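Local atomic coordinates of transcriptional regulator ComR (Streptococcus vestibularis F0396, PDB entry 6HU8), a protein that probably binds DNA as a peptide-responsive transcriptional regulator of the RNPP family, controlling competence in streptococci. Residues Leu121-Trp135 and Asn161-Leu173. Numbering follows the deposited sequence.
Sequences LTLDILENILSFTSW and NDLLVIDYYFYHL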
ATOM      1  N   LEU A 121       2.354   9.112  -5.615  1.00 35.68           N
ATOM      2  CA  LEU A 121       1.351   8.046  -5.788  1.00 35.14           C
ATOM      3  C   LEU A 121       0.851   7.529  -4.442  1.00 36.27           C
ATOM      4  O   LEU A 121      -0.337   7.235  -4.274  1.00 39.54           O
ATOM      5  CB  LEU A 121       1.908   6.874  -6.597  1.00 37.37           C
ATOM      6  CG  LEU A 121       0.915   5.693  -6.699  1.00 37.19           C
ATOM      7  CD1 LEU A 121      -0.252   6.070  -7.605  1.00 35.63           C
ATOM      8  CD2 LEU A 121       1.594   4.421  -7.197  1.00 34.86           C
ATOM      9  N   THR A 122       1.759   7.412  -3.475  1.00 37.24           N
ATOM     10  CA  THR A 122       1.369   6.981  -2.139  1.00 36.51           C
ATOM     11  C   THR A 122       0.273   7.883  -1.586  1.00 41.16           C
ATOM     12  O   THR A 122      -0.696   7.403  -0.975  1.00 41.43           O
ATOM     13  CB  THR A 122       2.577   6.959  -1.171  1.00 41.57           C
ATOM     14  OG1 THR A 122       3.316   5.744  -1.375  1.00 42.94           O
ATOM     15  CG2 THR A 122       2.109   7.000   0.272  1.00 46.91           C
ATOM     16  N   LEU A 123       0.407   9.188  -1.818  1.00 36.46           N
ATOM     17  CA  LEU A 123      -0.588  10.132  -1.330  1.00 38.70           C
ATOM     18  C   LEU A 123      -1.916   9.941  -2.067  1.00 39.37           C
ATOM     19  O   LEU A 123      -2.977   9.930  -1.451  1.00 38.98           O
ATOM     20  CB  LEU A 123      -0.085  11.564  -1.477  1.00 38.86           C
ATOM     21  CG  LEU A 123       1.146  11.885  -0.614  1.00 36.84           C
ATOM     22  CD1 LEU A 123       1.611  13.336  -0.789  1.00 35.46           C
ATOM     23  CD2 LEU A 123       0.874  11.575   0.855  1.00 42.20           C
ATOM     24  N   ASP A 124      -1.845   9.788  -3.388  1.00 37.98           N
ATOM     25  CA  ASP A 124      -3.035   9.543  -4.191  1.00 38.99           C
ATOM     26  C   ASP A 124      -3.769   8.264  -3.757  1.00 42.87           C
ATOM     27  O   ASP A 124      -4.999   8.253  -3.689  1.00 45.46           O
ATOM     28  CB  ASP A 124      -2.666   9.445  -5.672  1.00 40.44           C
ATOM     29  CG  ASP A 124      -2.454  10.807  -6.319  1.00 43.32           C
ATOM     30  OD1 ASP A 124      -3.081  11.798  -5.883  1.00 42.72           O
ATOM     31  OD2 ASP A 124      -1.667  10.876  -7.283  1.00 50.01           O
ATOM     32  N   ILE A 125      -3.017   7.194  -3.488  1.00 40.76           N
ATOM     33  CA  ILE A 125      -3.607   5.909  -3.098  1.00 41.70           C
ATOM     34  C   ILE A 125      -4.373   6.009  -1.783  1.00 42.59           C
ATOM     35  O   ILE A 125      -5.527   5.599  -1.699  1.00 46.21           O
ATOM     36  CB  ILE A 125      -2.541   4.798  -2.949  1.00 41.75           C
ATOM     37  CG1 ILE A 125      -2.009   4.368  -4.311  1.00 34.69           C
ATOM     38  CG2 ILE A 125      -3.116   3.580  -2.200  1.00 39.66           C
ATOM     39  CD1 ILE A 125      -0.852   3.384  -4.212  1.00 37.46           C
ATOM     40  N   LEU A 126      -3.721   6.531  -0.752  1.00 44.93           N
ATOM     41  CA  LEU A 126      -4.371   6.750   0.529  1.00 46.53           C
ATOM     42  C   LEU A 126      -5.642   7.570   0.363  1.00 49.90           C
ATOM     43  O   LEU A 126      -6.681   7.255   0.949  1.00 47.73           O
ATOM     44  CB  LEU A 126      -3.421   7.460   1.499  1.00 44.46           C
ATOM     45  CG  LEU A 126      -2.234   6.630   1.976  1.00 45.35           C
ATOM     46  CD1 LEU A 126      -1.225   7.514   2.680  1.00 44.37           C
ATOM     47  CD2 LEU A 126      -2.723   5.525   2.900  1.00 46.32           C
ATOM     48  N   GLU A 127      -5.552   8.623  -0.442  1.00 44.52           N
ATOM     49  CA  GLU A 127      -6.675   9.524  -0.639  1.00 44.96           C
ATOM     50  C   GLU A 127      -7.816   8.832  -1.383  1.00 49.59           C
ATOM     51  O   GLU A 127      -8.972   8.957  -0.983  1.00 48.04           O
ATOM     52  CB  GLU A 127      -6.234  10.773  -1.394  1.00 45.63           C
ATOM     53  CG  GLU A 127      -7.277  11.872  -1.419  1.00 52.65           C
ATOM     54  CD  GLU A 127      -6.928  12.987  -2.393  1.00 58.59           C
ATOM     55  OE1 GLU A 127      -6.942  14.162  -1.977  1.00 63.30           O
ATOM     56  OE2 GLU A 127      -6.654  12.690  -3.577  1.00 60.15           O
ATOM     57  N   ASN A 128      -7.491   8.110  -2.459  1.00 44.84           N
ATOM     58  CA  ASN A 128      -8.502   7.424  -3.255  1.00 47.02           C
ATOM     59  C   ASN A 128      -9.250   6.363  -2.429  1.00 50.20           C
ATOM     60  O   ASN A 128     -10.473   6.375  -2.372  1.00 53.18           O
ATOM     61  CB  ASN A 128      -7.868   6.797  -4.503  1.00 48.63           C
ATOM     62  CG  ASN A 128      -7.600   7.824  -5.614  1.00 49.69           C
ATOM     63  OD1 ASN A 128      -7.877   9.010  -5.453  1.00 49.71           O
ATOM     64  ND2 ASN A 128      -7.053   7.363  -6.742  1.00 46.43           N
ATOM     65  N   ILE A 129      -8.519   5.466  -1.776  1.00 47.76           N
ATOM     66  CA  ILE A 129      -9.137   4.442  -0.939  1.00 50.04           C
ATOM     67  C   ILE A 129      -9.965   5.072   0.191  1.00 53.47           C
ATOM     68  O   ILE A 129     -11.142   4.747   0.347  1.00 55.56           O
ATOM     69  CB  ILE A 129      -8.084   3.475  -0.324  1.00 48.64           C
ATOM     70  CG1 ILE A 129      -7.373   2.685  -1.425  1.00 49.36           C
ATOM     71  CG2 ILE A 129      -8.741   2.510   0.672  1.00 47.30           C
ATOM     72  CD1 ILE A 129      -6.232   1.825  -0.936  1.00 41.45           C
ATOM     73  N   LEU A 130      -9.357   5.970   0.968  1.00 49.22           N
ATOM     74  CA  LEU A 130     -10.048   6.613   2.092  1.00 47.83           C
ATOM     75  C   LEU A 130     -11.327   7.339   1.688  1.00 55.15           C
ATOM     76  O   LEU A 130     -12.247   7.475   2.492  1.00 54.28           O
ATOM     77  CB  LEU A 130      -9.134   7.611   2.790  1.00 50.61           C
ATOM     78  CG  LEU A 130      -8.120   7.081   3.803  1.00 54.14           C
ATOM     79  CD1 LEU A 130      -7.052   8.132   4.040  1.00 49.35           C
ATOM     80  CD2 LEU A 130      -8.799   6.697   5.118  1.00 53.12           C
ATOM     81  N   SER A 131     -11.383   7.806   0.443  1.00 52.02           N
ATOM     82  CA  SER A 131     -12.535   8.566  -0.022  1.00 52.67           C
ATOM     83  C   SER A 131     -13.461   7.744  -0.920  1.00 55.49           C
ATOM     84  O   SER A 131     -14.502   8.235  -1.354  1.00 58.64           O
ATOM     85  CB  SER A 131     -12.069   9.810  -0.772  1.00 55.62           C
ATOM     86  OG  SER A 131     -11.556   9.451  -2.048  1.00 57.56           O
ATOM     87  N   PHE A 132     -13.073   6.500  -1.199  1.00 53.49           N
ATOM     88  CA  PHE A 132     -13.837   5.601  -2.072  1.00 56.05           C
ATOM     89  C   PHE A 132     -13.926   6.104  -3.508  1.00 55.24           C
ATOM     90  O   PHE A 132     -14.894   5.811  -4.217  1.00 53.10           O
ATOM     91  CB  PHE A 132     -15.255   5.375  -1.530  1.00 57.59           C
ATOM     92  CG  PHE A 132     -15.318   4.438  -0.359  1.00 61.81           C
ATOM     93  CD1 PHE A 132     -15.168   4.911   0.939  1.00 63.83           C
ATOM     94  CD2 PHE A 132     -15.543   3.080  -0.552  1.00 66.17           C
ATOM     95  CE1 PHE A 132     -15.232   4.044   2.020  1.00 61.84           C
ATOM     96  CE2 PHE A 132     -15.606   2.212   0.527  1.00 67.81           C
ATOM     97  CZ  PHE A 132     -15.450   2.694   1.811  1.00 62.42           C
ATOM     98  N   THR A 133     -12.917   6.858  -3.934  1.00 52.40           N
ATOM     99  CA  THR A 133     -12.832   7.298  -5.318  1.00 51.35           C
ATOM    100  C   THR A 133     -12.578   6.107  -6.223  1.00 53.47           C
ATOM    101  O   THR A 133     -11.734   5.261  -5.924  1.00 52.44           O
ATOM    102  CB  THR A 133     -11.713   8.338  -5.520  1.00 54.55           C
ATOM    103  OG1 THR A 133     -11.981   9.491  -4.716  1.00 54.04           O
ATOM    104  CG2 THR A 133     -11.627   8.756  -6.980  1.00 55.24           C
ATOM    105  N   SER A 134     -13.322   6.032  -7.320  1.00 51.78           N
ATOM    106  CA  SER A 134     -13.137   4.965  -8.290  1.00 54.31           C
ATOM    107  C   SER A 134     -11.766   5.065  -8.943  1.00 55.19           C
ATOM    108  O   SER A 134     -11.347   6.145  -9.359  1.00 53.90           O
ATOM    109  CB  SER A 134     -14.229   5.017  -9.360  1.00 59.27           C
ATOM    110  OG  SER A 134     -13.811   4.357 -10.540  1.00 61.52           O
ATOM    111  N   TRP A 135     -11.067   3.940  -9.034  1.00 52.42           N
ATOM    112  CA  TRP A 135      -9.736   3.953  -9.620  1.00 52.08           C
ATOM    113  C   TRP A 135      -9.784   4.304 -11.119  1.00 57.58           C
ATOM    114  O   TRP A 135      -8.812   4.821 -11.672  1.00 56.15           O
ATOM    115  CB  TRP A 135      -9.035   2.609  -9.386  1.00 52.16           C
ATOM    116  CG  TRP A 135      -9.695   1.414 -10.005  1.00 54.15           C
ATOM    117  CD1 TRP A 135     -10.510   0.504  -9.384  1.00 51.95           C
ATOM    118  CD2 TRP A 135      -9.570   0.977 -11.365  1.00 55.58           C
ATOM    119  NE1 TRP A 135     -10.905  -0.463 -10.278  1.00 54.72           N
ATOM    120  CE2 TRP A 135     -10.341  -0.195 -11.502  1.00 57.63           C
ATOM    121  CE3 TRP A 135      -8.885   1.468 -12.486  1.00 53.88           C
ATOM    122  CZ2 TRP A 135     -10.448  -0.883 -12.714  1.00 57.53           C
ATOM    123  CZ3 TRP A 135      -8.991   0.783 -13.683  1.00 55.20           C
ATOM    124  CH2 TRP A 135      -9.769  -0.375 -13.787  1.00 50.45           C
ATOM    125  N   ASN A 161       5.974   1.929   0.799  1.00 37.93           N
ATOM    126  CA  ASN A 161       5.350   2.347  -0.460  1.00 36.46           C
ATOM    127  C   ASN A 161       4.873   1.143  -1.276  1.00 35.38           C
ATOM    128  O   ASN A 161       3.785   1.182  -1.861  1.00 35.87           O
ATOM    129  CB  ASN A 161       6.300   3.198  -1.333  1.00 38.46           C
ATOM    130  CG  ASN A 161       6.541   4.577  -0.763  1.00 38.69           C
ATOM    131  OD1 ASN A 161       5.806   5.044   0.110  1.00 39.82           O
ATOM    132  ND2 ASN A 161       7.574   5.244  -1.262  1.00 37.50           N
ATOM    133  N   ASP A 162       5.684   0.087  -1.331  1.00 32.58           N
ATOM    134  CA  ASP A 162       5.277  -1.140  -2.038  1.00 38.05           C
ATOM    135  C   ASP A 162       3.968  -1.701  -1.472  1.00 38.60           C
ATOM    136  O   ASP A 162       3.058  -2.094  -2.221  1.00 36.84           O
ATOM    137  CB  ASP A 162       6.353  -2.227  -1.938  1.00 37.94           C
ATOM    138  CG  ASP A 162       7.622  -1.877  -2.683  1.00 41.51           C
ATOM    139  OD1 ASP A 162       7.572  -1.030  -3.604  1.00 40.67           O
ATOM    140  OD2 ASP A 162       8.671  -2.471  -2.340  1.00 41.34           O
ATOM    141  N   LEU A 163       3.892  -1.747  -0.140  1.00 36.62           N
ATOM    142  CA  LEU A 163       2.707  -2.254   0.552  1.00 38.01           C
ATOM    143  C   LEU A 163       1.486  -1.423   0.218  1.00 37.07           C
ATOM    144  O   LEU A 163       0.380  -1.954   0.128  1.00 36.74           O
ATOM    145  CB  LEU A 163       2.921  -2.276   2.067  1.00 37.36           C
ATOM    146  CG  LEU A 163       3.913  -3.324   2.573  1.00 38.47           C
ATOM    147  CD1 LEU A 163       3.951  -3.280   4.078  1.00 39.65           C
ATOM    148  CD2 LEU A 163       3.551  -4.720   2.096  1.00 43.02           C
ATOM    149  N   LEU A 164       1.679  -0.126   0.006  1.00 34.57           N
ATOM    150  CA  LEU A 164       0.547   0.729  -0.320  1.00 32.83           C
ATOM    151  C   LEU A 164       0.116   0.548  -1.786  1.00 37.00           C
ATOM    152  O   LEU A 164      -1.071   0.602  -2.090  1.00 35.57           O
ATOM    153  CB  LEU A 164       0.874   2.190  -0.006  1.00 36.67           C
ATOM    154  CG  LEU A 164       1.000   2.435   1.508  1.00 41.40           C
ATOM    155  CD1 LEU A 164       1.468   3.847   1.814  1.00 46.76           C
ATOM    156  CD2 LEU A 164      -0.302   2.161   2.219  1.00 37.37           C
ATOM    157  N   VAL A 165       1.070   0.349  -2.692  1.00 36.23           N
ATOM    158  CA  VAL A 165       0.715  -0.001  -4.066  1.00 36.95           C
ATOM    159  C   VAL A 165      -0.107  -1.294  -4.042  1.00 35.90           C
ATOM    160  O   VAL A 165      -1.121  -1.438  -4.740  1.00 35.89           O
ATOM    161  CB  VAL A 165       1.971  -0.187  -4.953  1.00 35.41           C
ATOM    162  CG1 VAL A 165       1.585  -0.767  -6.306  1.00 34.16           C
ATOM    163  CG2 VAL A 165       2.737   1.144  -5.109  1.00 31.16           C
ATOM    164  N   ILE A 166       0.345  -2.239  -3.232  1.00 35.25           N
ATOM    165  CA  ILE A 166      -0.335  -3.527  -3.109  1.00 38.79           C
ATOM    166  C   ILE A 166      -1.733  -3.329  -2.513  1.00 38.53           C
ATOM    167  O   ILE A 166      -2.676  -4.044  -2.857  1.00 41.02           O
ATOM    168  CB  ILE A 166       0.491  -4.517  -2.250  1.00 37.16           C
ATOM    169  CG1 ILE A 166       1.749  -4.935  -3.011  1.00 36.95           C
ATOM    170  CG2 ILE A 166      -0.343  -5.760  -1.880  1.00 38.61           C
ATOM    171  CD1 ILE A 166       2.690  -5.823  -2.223  1.00 38.94           C
ATOM    172  N   ASP A 167      -1.877  -2.342  -1.636  1.00 35.00           N
ATOM    173  CA  ASP A 167      -3.203  -1.985  -1.145  1.00 37.50           C
ATOM    174  C   ASP A 167      -4.109  -1.524  -2.307  1.00 39.31           C
ATOM    175  O   ASP A 167      -5.267  -1.961  -2.418  1.00 35.63           O
ATOM    176  CB  ASP A 167      -3.090  -0.895  -0.079  1.00 39.91           C
ATOM    177  CG  ASP A 167      -4.197  -0.962   0.943  1.00 45.73           C
ATOM    178  OD1 ASP A 167      -5.114  -1.801   0.785  1.00 46.90           O
ATOM    179  OD2 ASP A 167      -4.139  -0.169   1.905  1.00 47.19           O
ATOM    180  N   TYR A 168      -3.577  -0.667  -3.182  1.00 37.45           N
ATOM    181  CA  TYR A 168      -4.347  -0.151  -4.322  1.00 38.11           C
ATOM    182  C   TYR A 168      -4.740  -1.288  -5.266  1.00 39.66           C
ATOM    183  O   TYR A 168      -5.833  -1.282  -5.864  1.00 37.75           O
ATOM    184  CB  TYR A 168      -3.549   0.911  -5.085  1.00 37.79           C
ATOM    185  CG  TYR A 168      -4.390   1.934  -5.819  1.00 36.06           C
ATOM    186  CD1 TYR A 168      -5.505   2.513  -5.214  1.00 41.58           C
ATOM    187  CD2 TYR A 168      -4.055   2.346  -7.110  1.00 41.64           C
ATOM    188  CE1 TYR A 168      -6.269   3.462  -5.879  1.00 42.19           C
ATOM    189  CE2 TYR A 168      -4.806   3.299  -7.782  1.00 40.12           C
ATOM    190  CZ  TYR A 168      -5.911   3.850  -7.165  1.00 42.73           C
ATOM    191  OH  TYR A 168      -6.650   4.796  -7.830  1.00 43.69           O
ATOM    192  N   TYR A 169      -3.845  -2.259  -5.403  1.00 38.92           N
ATOM    193  CA  TYR A 169      -4.136  -3.452  -6.198  1.00 38.68           C
ATOM    194  C   TYR A 169      -5.353  -4.194  -5.625  1.00 43.29           C
ATOM    195  O   TYR A 169      -6.318  -4.459  -6.347  1.00 41.32           O
ATOM    196  CB  TYR A 169      -2.903  -4.369  -6.266  1.00 38.23           C
ATOM    197  CG  TYR A 169      -3.225  -5.809  -6.635  1.00 41.81           C
ATOM    198  CD1 TYR A 169      -3.812  -6.125  -7.867  1.00 41.73           C
ATOM    199  CD2 TYR A 169      -2.934  -6.851  -5.759  1.00 42.90           C
ATOM    200  CE1 TYR A 169      -4.114  -7.445  -8.206  1.00 43.02           C
ATOM    201  CE2 TYR A 169      -3.243  -8.182  -6.087  1.00 44.29           C
ATOM    202  CZ  TYR A 169      -3.830  -8.465  -7.310  1.00 44.77           C
ATOM    203  OH  TYR A 169      -4.130  -9.765  -7.642  1.00 43.78           O
ATOM    204  N   PHE A 170      -5.325  -4.511  -4.330  1.00 37.79           N
ATOM    205  CA  PHE A 170      -6.465  -5.175  -3.688  1.00 40.56           C
ATOM    206  C   PHE A 170      -7.742  -4.357  -3.851  1.00 45.53           C
ATOM    207  O   PHE A 170      -8.830  -4.912  -4.064  1.00 41.27           O
ATOM    208  CB  PHE A 170      -6.177  -5.431  -2.205  1.00 35.78           C
ATOM    209  CG  PHE A 170      -5.083  -6.429  -1.976  1.00 32.80           C
ATOM    210  CD1 PHE A 170      -4.949  -7.531  -2.819  1.00 36.37           C
ATOM    211  CD2 PHE A 170      -4.190  -6.276  -0.936  1.00 35.63           C
ATOM    212  CE1 PHE A 170      -3.945  -8.469  -2.627  1.00 34.76           C
ATOM    213  CE2 PHE A 170      -3.181  -7.217  -0.733  1.00 38.19           C
ATOM    214  CZ  PHE A 170      -3.053  -8.305  -1.587  1.00 36.17           C
ATOM    215  N   TYR A 171      -7.595  -3.036  -3.773  1.00 41.70           N
ATOM    216  CA  TYR A 171      -8.697  -2.108  -4.009  1.00 43.43           C
ATOM    217  C   TYR A 171      -9.323  -2.282  -5.398  1.00 45.70           C
ATOM    218  O   TYR A 171     -10.518  -2.046  -5.564  1.00 48.88           O
ATOM    219  CB  TYR A 171      -8.201  -0.681  -3.832  1.00 42.67           C
ATOM    220  CG  TYR A 171      -9.253   0.408  -3.860  1.00 45.01           C
ATOM    221  CD1 TYR A 171     -10.209   0.506  -2.859  1.00 47.03           C
ATOM    222  CD2 TYR A 171      -9.241   1.383  -4.855  1.00 45.35           C
ATOM    223  CE1 TYR A 171     -11.154   1.531  -2.862  1.00 49.34           C
ATOM    224  CE2 TYR A 171     -10.173   2.409  -4.868  1.00 48.40           C
ATOM    225  CZ  TYR A 171     -11.130   2.480  -3.869  1.00 52.03           C
ATOM    226  OH  TYR A 171     -12.060   3.500  -3.879  1.00 51.20           O
ATOM    227  N   HIS A 172      -8.524  -2.688  -6.387  1.00 42.63           N
ATOM    228  CA  HIS A 172      -9.059  -2.996  -7.724  1.00 48.10           C
ATOM    229  C   HIS A 172      -9.950  -4.244  -7.707  1.00 54.28           C
ATOM    230  O   HIS A 172     -10.874  -4.377  -8.515  1.00 56.17           O
ATOM    231  CB  HIS A 172      -7.940  -3.236  -8.750  1.00 46.19           C
ATOM    232  CG  HIS A 172      -7.290  -1.993  -9.253  1.00 44.12           C
ATOM    233  ND1 HIS A 172      -6.627  -1.113  -8.426  1.00 41.93           N
ATOM    234  CD2 HIS A 172      -7.193  -1.481 -10.504  1.00 48.00           C
ATOM    235  CE1 HIS A 172      -6.153  -0.109  -9.146  1.00 47.14           C
ATOM    236  NE2 HIS A 172      -6.477  -0.313 -10.412  1.00 48.04           N
ATOM    237  N   LEU A 173      -9.633  -5.175  -6.813  1.00 49.21           N
ATOM    238  CA  LEU A 173     -10.303  -6.469  -6.794  1.00 50.90           C
ATOM    239  C   LEU A 173     -11.596  -6.434  -6.005  1.00 51.93           C
ATOM    240  O   LEU A 173     -12.375  -7.378  -6.058  1.00 49.46           O
ATOM    241  CB  LEU A 173      -9.390  -7.541  -6.204  1.00 45.42           C
ATOM    242  CG  LEU A 173      -8.083  -7.790  -6.937  1.00 45.63           C
ATOM    243  CD1 LEU A 173      -7.378  -8.991  -6.347  1.00 43.15           C
ATOM    244  CD2 LEU A 173      -8.362  -7.997  -8.421  1.00 51.43           C
TER
HETATM  245  O   HOH W   1      -6.286   4.865 -10.482  1.00 47.08           O
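Tyr-168 and Tyr-171 reach from helix 160-173 across helix 117-131, each with an isoleucine laid over a ring face. Ile-125 CG1 sits 4.1 Å from the centroid of the Tyr-168 ring, displaced toward the rim, while His-172 CE1 covers the opposite face. Ile-129 CG1 lies more squarely over Tyr-171, closer to the ring normal, and its CD1 runs on to the carboxylate of Asp-167. With CG anti to the backbone N (chi1 -172°), the Tyr-171 ring extends past Ile-129 in the opposite direction, and its hydroxyl donates to Thr-133 O (2.7 Å) from above the carbonyl plane. That carbonyl follows a Schellman motif in which Phe-132, with positive phi, is the first residue to leave helical geometry. The axes of segments 121-131 and 161-173 run in the same general direction, 37° apart, with helix 139-152 between them in sequence and packed against both, consistent with second-neighbour helices of a TPR superhelix. Asn-128 ND2 donates to Tyr-168 OH (2.8 Å), keeping the acceptor near its amide plane, and Arg-138 engages the OD1 end. A water joins the same hydroxyl to Trp-135 O. Beyond the turn, the five-membered ring of Trp-135 stacks face to face on His-172, centroids 3.9 Å apart and planes at 23°. The imidazole is fixed at both nitrogens, ND1 donating to Tyr-168 O and NE2 bonded to Glu-142. Toward the N-terminal ends the contact becomes aliphatic: Thr-122 CG2 meets Leu-164 CD1 at 3.6 Å, and the side chains of Leu-121 and Val-165 cross at about a right angle. Thr-122 OG1 makes at most a weak hydrogen bond to Asn-161 OD1, whose stronger partner is Lys-82.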